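Local coordinates for NADB-Rossmann Superfamily protein (Streptococcus agalactiae, PDB 3LEC), which probably methylates N1 of adenine 22 in tRNA, as expected of a Rossmann-fold methyltransferase of the TrmK family, and binds zinc, at residues 23-28 against 46-51; 120-125 against 156-161. All coordinates share one frame; numbering follows the deposited sequence.

Contact 1: residues 23-28 against 46-51; sequences ARLLDV and DFAIAG
The first beta-alpha-beta unit of a Rossmann-like fold can be read in the pairing of Arg-24 to Val-28 with Phe-47 to Gly-51, two parallel strands only 5° apart, joined by a crossover through helix 34-41. Leu-25 sits at the middle of the bonding: its N gives a hydrogen bond to Phe-47 O, and its O receives Ile-49 N at 2.8 Å. Two residues on, Asp-27 N donates to Ile-49 O in an almost straight bond (176° at the hydrogen), and Asp-27 O accepts Gly-51 N. Asp-46 N is hydrogen-bonded to Ala-23 O.

On one face of the sheet Phe-47 CD2 lies over one face of the Arg-24 guanidinium, toward its rim. The guanidinium and ring planes are nearly parallel, 11° apart. Arg-24 NH2 comes within 3.3 Å of Phe-47 CD2, and Arg-24 NH1 lies 3.5 Å from Phe-47 CB. A bend at chi3 turns the arginine's end back toward the neighbouring strand. Its grip is completed by the carbonyl oxygen of Asp-89, bonded to NH2, and weakly by that of Asn-90, bonded to NE, which should limit its rotation. Further along the same face, Leu-26 CD1 meets Ile-49 CG2 at 3.8 Å; the absence of a side chain at Gly-51 lets that same leucine methyl reach over to Gly-51 N, 4.2 Å away.

The reverse face carries Leu-25 and Ala-48, whose CB atoms are 4.2 Å apart, and is covered by Leu-39, Leu-40 and Pro-36 of the crossover helix. Asp-27 is buried here, its carboxylate satisfied by Ser-30 OG at OD2 and Thr-95 OG1 at OD1. A right-handed crossover and an acidic residue near the carboxyl end of the first strand, here in Leu-Asp-Val, are in keeping with the opening beta-alpha-beta unit of Rossmann-like methyltransferases.

Contact 2: residues 120-125 against 156-161; sequences TLVLQP and YEILVV
Val-161 fills the hollow between Leu-121 and Leu-123 of the facing strand: its CB stands 4.1 Å from Leu-121 CB, while Val-161 CG2 reaches diagonally to Leu-123 CD1 at 4.0 Å. Leu-136 of helix 129-138 packs against the valine from outside the pair. On the other face Ile-158 does similar work. With chi1 at -67°, its CG2 stands anti to the backbone N and rests on Val-122 CG1 at 3.8 Å; its CG1 lies against Gln-124 CG, with Val-15 of helix 10-16 touching both Val-122 and Ile-158.

Leu-121 with Val-161 and Leu-123 with Leu-159 are hydrogen-bonded pairs. Strand 155-163 is the antiparallel strand set between 120-125 and 141-150, giving the order 3-2-1-4-5-7-6 of class I (Rossmann-like) methyltransferases. At the far end Gln-124 bends at chi2 (-84°) and sets NE2 3.4 Å from Tyr-156 CD1, its amide nearly perpendicular to the ring at 84°. That amide is fixed by Asn-126 at NE2 and by Arg-11 and Gly-98 at OE1. Pro-125 CD lies 3.4 Å from Glu-157 O, a buried oxygen without a polar partner in the model, and a water bridges Pro-125 O to Glu-157 N.

Overall arrangement
Contacts 1 and 2 belong to one seven-stranded sheet and follow each other along the chain. Strand 93-99 lies between them, bonded to 23-28 on one side and to 120-125 on the other, so their centres are about 15 Å apart and their nearest atoms about 7 Å, without touching. Contact 1 joins two parallel strands, and contact 2 the step to antiparallel, illustrating how one sheet accommodates both directions. The zinc ion, held by Asp-140 and His-165, lies nearer contact 2: it is about 13 Å from the side chain of Val-161, which is about 9 Å from that of Asp-140. Contact 1 lies away from this metal site.

Contact 1: residues 23-28 against 46-51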
loop_
_atom_site.group_PDB
_atom_site.type_symbol
_atom_site.label_atom_id
_atom_site.label_comp_id
_atom_site.label_asym_id
_atom_site.label_seq_id
_atom_site.Cartn_x
_atom_site.Cartn_y
_atom_site.Cartn_z
ATOM N N ALA A 23 -7.195 -15.714 5.626
ATOM C CA ALA A 23 -7.849 -14.670 4.819
ATOM C C ALA A 23 -8.302 -15.182 3.458
ATOM O O ALA A 23 -7.729 -16.126 2.898
ATOM C CB ALA A 23 -6.935 -13.428 4.631
ATOM N N ARG A 24 -9.346 -14.549 2.949
ATOM C CA ARG A 24 -9.784 -14.706 1.576
ATOM C C ARG A 24 -9.487 -13.337 0.994
ATOM O O ARG A 24 -10.070 -12.347 1.404
ATOM C CB ARG A 24 -11.262 -15.050 1.537
ATOM C CG ARG A 24 -11.588 -16.331 2.265
ATOM C CD ARG A 24 -13.088 -16.668 2.200
ATOM N NE ARG A 24 -13.585 -16.771 0.814
ATOM C CZ ARG A 24 -13.524 -17.856 0.045
ATOM N NH1 ARG A 24 -13.012 -18.989 0.504
ATOM N NH2 ARG A 24 -14.003 -17.807 -1.196
ATOM N N LEU A 25 -8.532 -13.299 0.073
ATOM C CA LEU A 25 -7.803 -12.082 -0.285
ATOM C C LEU A 25 -8.061 -11.699 -1.724
ATOM O O LEU A 25 -8.082 -12.573 -2.584
ATOM C CB LEU A 25 -6.302 -12.354 -0.135
ATOM C CG LEU A 25 -5.298 -11.332 -0.685
ATOM C CD1 LEU A 25 -5.272 -10.108 0.179
ATOM C CD2 LEU A 25 -3.907 -11.945 -0.777
ATOM N N LEU A 26 -8.251 -10.404 -1.969
ATOM C CA LEU A 26 -8.093 -9.838 -3.314
ATOM C C LEU A 26 -6.826 -8.982 -3.388
ATOM O O LEU A 26 -6.653 -8.030 -2.605
ATOM C CB LEU A 26 -9.326 -9.024 -3.719
ATOM C CG LEU A 26 -9.188 -8.059 -4.908
ATOM C CD1 LEU A 26 -9.155 -8.762 -6.292
ATOM C CD2 LEU A 26 -10.245 -6.990 -4.877
ATOM N N ASP A 27 -5.970 -9.316 -4.358
ATOM C CA ASP A 27 -4.751 -8.539 -4.651
ATOM C C ASP A 27 -5.018 -7.751 -5.914
ATOM O O ASP A 27 -5.083 -8.320 -7.004
ATOM C CB ASP A 27 -3.555 -9.479 -4.871
ATOM C CG ASP A 27 -2.195 -8.763 -4.778
ATOM O OD1 ASP A 27 -2.151 -7.599 -4.326
ATOM O OD2 ASP A 27 -1.161 -9.375 -5.160
ATOM N N VAL A 28 -5.184 -6.441 -5.759
ATOM C CA VAL A 28 -5.565 -5.575 -6.872
ATOM C C VAL A 28 -4.336 -5.175 -7.665
ATOM O O VAL A 28 -3.407 -4.579 -7.109
ATOM C CB VAL A 28 -6.242 -4.304 -6.375
ATOM C CG1 VAL A 28 -6.733 -3.481 -7.573
ATOM C CG2 VAL A 28 -7.383 -4.660 -5.468
ATOM N N ASP A 46 -6.895 -18.860 2.708
ATOM C CA ASP A 46 -7.837 -19.862 2.251
ATOM C C ASP A 46 -8.130 -19.770 0.763
ATOM O O ASP A 46 -8.422 -20.791 0.136
ATOM C CB ASP A 46 -9.138 -19.738 3.039
ATOM C CG ASP A 46 -9.058 -20.389 4.407
ATOM O OD1 ASP A 46 -7.983 -20.930 4.760
ATOM O OD2 ASP A 46 -10.090 -20.376 5.118
ATOM N N PHE A 47 -8.047 -18.554 0.210
ATOM C CA PHE A 47 -8.490 -18.260 -1.161
ATOM C C PHE A 47 -7.970 -16.890 -1.552
ATOM O O PHE A 47 -7.838 -15.996 -0.700
ATOM C CB PHE A 47 -10.031 -18.281 -1.247
ATOM C CG PHE A 47 -10.599 -17.815 -2.564
ATOM C CD1 PHE A 47 -10.507 -18.608 -3.698
ATOM C CD2 PHE A 47 -11.258 -16.590 -2.658
ATOM C CE1 PHE A 47 -11.054 -18.180 -4.908
ATOM C CE2 PHE A 47 -11.787 -16.154 -3.850
ATOM C CZ PHE A 47 -11.689 -16.955 -4.980
ATOM N N ALA A 48 -7.662 -16.718 -2.835
ATOM C CA ALA A 48 -7.256 -15.407 -3.326
ATOM C C ALA A 48 -7.714 -15.152 -4.757
ATOM O O ALA A 48 -7.946 -16.091 -5.521
ATOM C CB ALA A 48 -5.732 -15.203 -3.191
ATOM N N ILE A 49 -7.862 -13.873 -5.087
ATOM C CA ILE A 49 -8.106 -13.410 -6.460
ATOM C C ILE A 49 -6.957 -12.477 -6.813
ATOM O O ILE A 49 -6.588 -11.569 -6.025
ATOM C CB ILE A 49 -9.448 -12.666 -6.606
ATOM C CG1 ILE A 49 -10.646 -13.564 -6.191
ATOM C CG2 ILE A 49 -9.642 -12.112 -8.035
ATOM C CD1 ILE A 49 -11.888 -12.724 -5.779
ATOM N N ALA A 50 -6.377 -12.704 -7.983
ATOM C CA ALA A 50 -5.378 -11.786 -8.526
ATOM C C ALA A 50 -6.102 -10.960 -9.566
ATOM O O ALA A 50 -6.498 -11.478 -10.604
ATOM C CB ALA A 50 -4.196 -12.549 -9.146
ATOM N N GLY A 51 -6.294 -9.676 -9.272
ATOM C CA GLY A 51 -7.072 -8.794 -10.139
ATOM C C GLY A 51 -6.138 -8.043 -11.068
ATOM O O GLY A 51 -5.177 -7.429 -10.624
#

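Contact 2: residues 120-125 against 156-161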
loop_
_atom_site.group_PDB
_atom_site.type_symbol
_atom_site.label_atom_id
_atom_site.label_comp_id
_atom_site.label_asym_id
_atom_site.label_seq_id
_atom_site.Cartn_x
_atom_site.Cartn_y
_atom_site.Cartn_z
ATOM N N THR A 120 -9.952 -6.043 6.414
ATOM C CA THR A 120 -8.557 -5.579 6.460
ATOM C C THR A 120 -8.051 -5.152 5.077
ATOM O O THR A 120 -8.292 -5.840 4.067
ATOM C CB THR A 120 -7.623 -6.701 6.964
ATOM O OG1 THR A 120 -8.205 -7.339 8.120
ATOM C CG2 THR A 120 -6.202 -6.145 7.298
ATOM N N LEU A 121 -7.338 -4.029 5.029
ATOM C CA LEU A 121 -6.603 -3.671 3.818
ATOM C C LEU A 121 -5.141 -3.532 4.166
ATOM O O LEU A 121 -4.807 -3.002 5.217
ATOM C CB LEU A 121 -7.109 -2.378 3.186
ATOM C CG LEU A 121 -8.580 -2.317 2.746
ATOM C CD1 LEU A 121 -9.457 -1.865 3.907
ATOM C CD2 LEU A 121 -8.726 -1.384 1.572
ATOM N N VAL A 122 -4.277 -4.050 3.296
ATOM C CA VAL A 122 -2.837 -3.807 3.398
ATOM C C VAL A 122 -2.445 -3.067 2.124
ATOM O O VAL A 122 -2.668 -3.559 1.019
ATOM C CB VAL A 122 -2.058 -5.122 3.564
ATOM C CG1 VAL A 122 -0.602 -4.838 3.982
ATOM C CG2 VAL A 122 -2.744 -5.987 4.649
ATOM N N LEU A 123 -1.911 -1.863 2.289
ATOM C CA LEU A 123 -1.715 -0.927 1.190
ATOM C C LEU A 123 -0.255 -0.512 1.186
ATOM O O LEU A 123 0.316 -0.155 2.230
ATOM C CB LEU A 123 -2.625 0.300 1.369
ATOM C CG LEU A 123 -4.121 0.022 1.585
ATOM C CD1 LEU A 123 -4.883 1.300 1.961
ATOM C CD2 LEU A 123 -4.722 -0.677 0.374
ATOM N N GLN A 124 0.373 -0.651 0.029
ATOM C CA GLN A 124 1.781 -0.273 -0.108
ATOM C C GLN A 124 1.855 0.797 -1.205
ATOM O O GLN A 124 1.983 0.492 -2.394
ATOM C CB GLN A 124 2.645 -1.516 -0.383
ATOM C CG GLN A 124 4.173 -1.287 -0.444
ATOM C CD GLN A 124 4.633 -0.806 -1.820
ATOM O OE1 GLN A 124 4.532 -1.535 -2.813
ATOM N NE2 GLN A 124 5.135 0.427 -1.884
ATOM N N PRO A 125 1.726 2.071 -0.804
ATOM C CA PRO A 125 1.876 3.164 -1.757
ATOM C C PRO A 125 3.350 3.402 -2.078
ATOM O O PRO A 125 4.217 3.254 -1.183
ATOM C CB PRO A 125 1.298 4.372 -1.010
ATOM C CG PRO A 125 1.489 4.033 0.472
ATOM C CD PRO A 125 1.474 2.532 0.575
ATOM N N TYR A 156 10.108 1.809 1.300
ATOM C CA TYR A 156 8.688 1.624 0.999
ATOM C C TYR A 156 7.891 1.597 2.298
ATOM O O TYR A 156 8.296 0.916 3.247
ATOM C CB TYR A 156 8.454 0.295 0.265
ATOM C CG TYR A 156 9.112 0.206 -1.089
ATOM C CD1 TYR A 156 8.461 0.697 -2.236
ATOM C CD2 TYR A 156 10.352 -0.404 -1.240
ATOM C CE1 TYR A 156 9.066 0.624 -3.498
ATOM C CE2 TYR A 156 10.977 -0.488 -2.524
ATOM C CZ TYR A 156 10.310 0.018 -3.632
ATOM O OH TYR A 156 10.893 -0.056 -4.881
ATOM N N GLU A 157 6.780 2.327 2.311
ATOM C CA GLU A 157 5.847 2.344 3.429
ATOM C C GLU A 157 4.726 1.358 3.199
ATOM O O GLU A 157 4.239 1.230 2.076
ATOM C CB GLU A 157 5.248 3.729 3.608
ATOM C CG GLU A 157 6.293 4.806 3.937
ATOM C CD GLU A 157 5.723 6.128 4.406
ATOM O OE1 GLU A 157 4.506 6.248 4.664
ATOM O OE2 GLU A 157 6.521 7.080 4.513
ATOM N N ILE A 158 4.317 0.671 4.270
ATOM C CA ILE A 158 3.142 -0.202 4.245
ATOM C C ILE A 158 2.138 0.298 5.299
ATOM O O ILE A 158 2.519 0.521 6.446
ATOM C CB ILE A 158 3.524 -1.672 4.527
ATOM C CG1 ILE A 158 4.367 -2.245 3.377
ATOM C CG2 ILE A 158 2.273 -2.550 4.869
ATOM C CD1 ILE A 158 5.126 -3.536 3.768
ATOM N N LEU A 159 0.879 0.459 4.898
ATOM C CA LEU A 159 -0.206 0.829 5.810
ATOM C C LEU A 159 -1.185 -0.314 5.995
ATOM O O LEU A 159 -1.687 -0.845 5.023
ATOM C CB LEU A 159 -0.977 2.031 5.260
ATOM C CG LEU A 159 -0.270 3.352 4.962
ATOM C CD1 LEU A 159 -1.277 4.409 4.589
ATOM C CD2 LEU A 159 0.548 3.789 6.134
ATOM N N VAL A 160 -1.487 -0.663 7.250
ATOM C CA VAL A 160 -2.460 -1.731 7.550
ATOM C C VAL A 160 -3.702 -1.039 8.060
ATOM O O VAL A 160 -3.608 -0.177 8.945
ATOM C CB VAL A 160 -1.935 -2.700 8.618
ATOM C CG1 VAL A 160 -2.942 -3.846 8.834
ATOM C CG2 VAL A 160 -0.581 -3.255 8.201
ATOM N N VAL A 161 -4.856 -1.388 7.484
ATOM C CA VAL A 161 -6.056 -0.582 7.641
ATOM C C VAL A 161 -7.245 -1.470 7.986
ATOM O O VAL A 161 -7.383 -2.580 7.478
ATOM C CB VAL A 161 -6.389 0.200 6.311
ATOM C CG1 VAL A 161 -7.679 0.968 6.431
ATOM C CG2 VAL A 161 -5.262 1.164 5.932
HETATM O O HOH W 1 6.405 4.500 0.128
#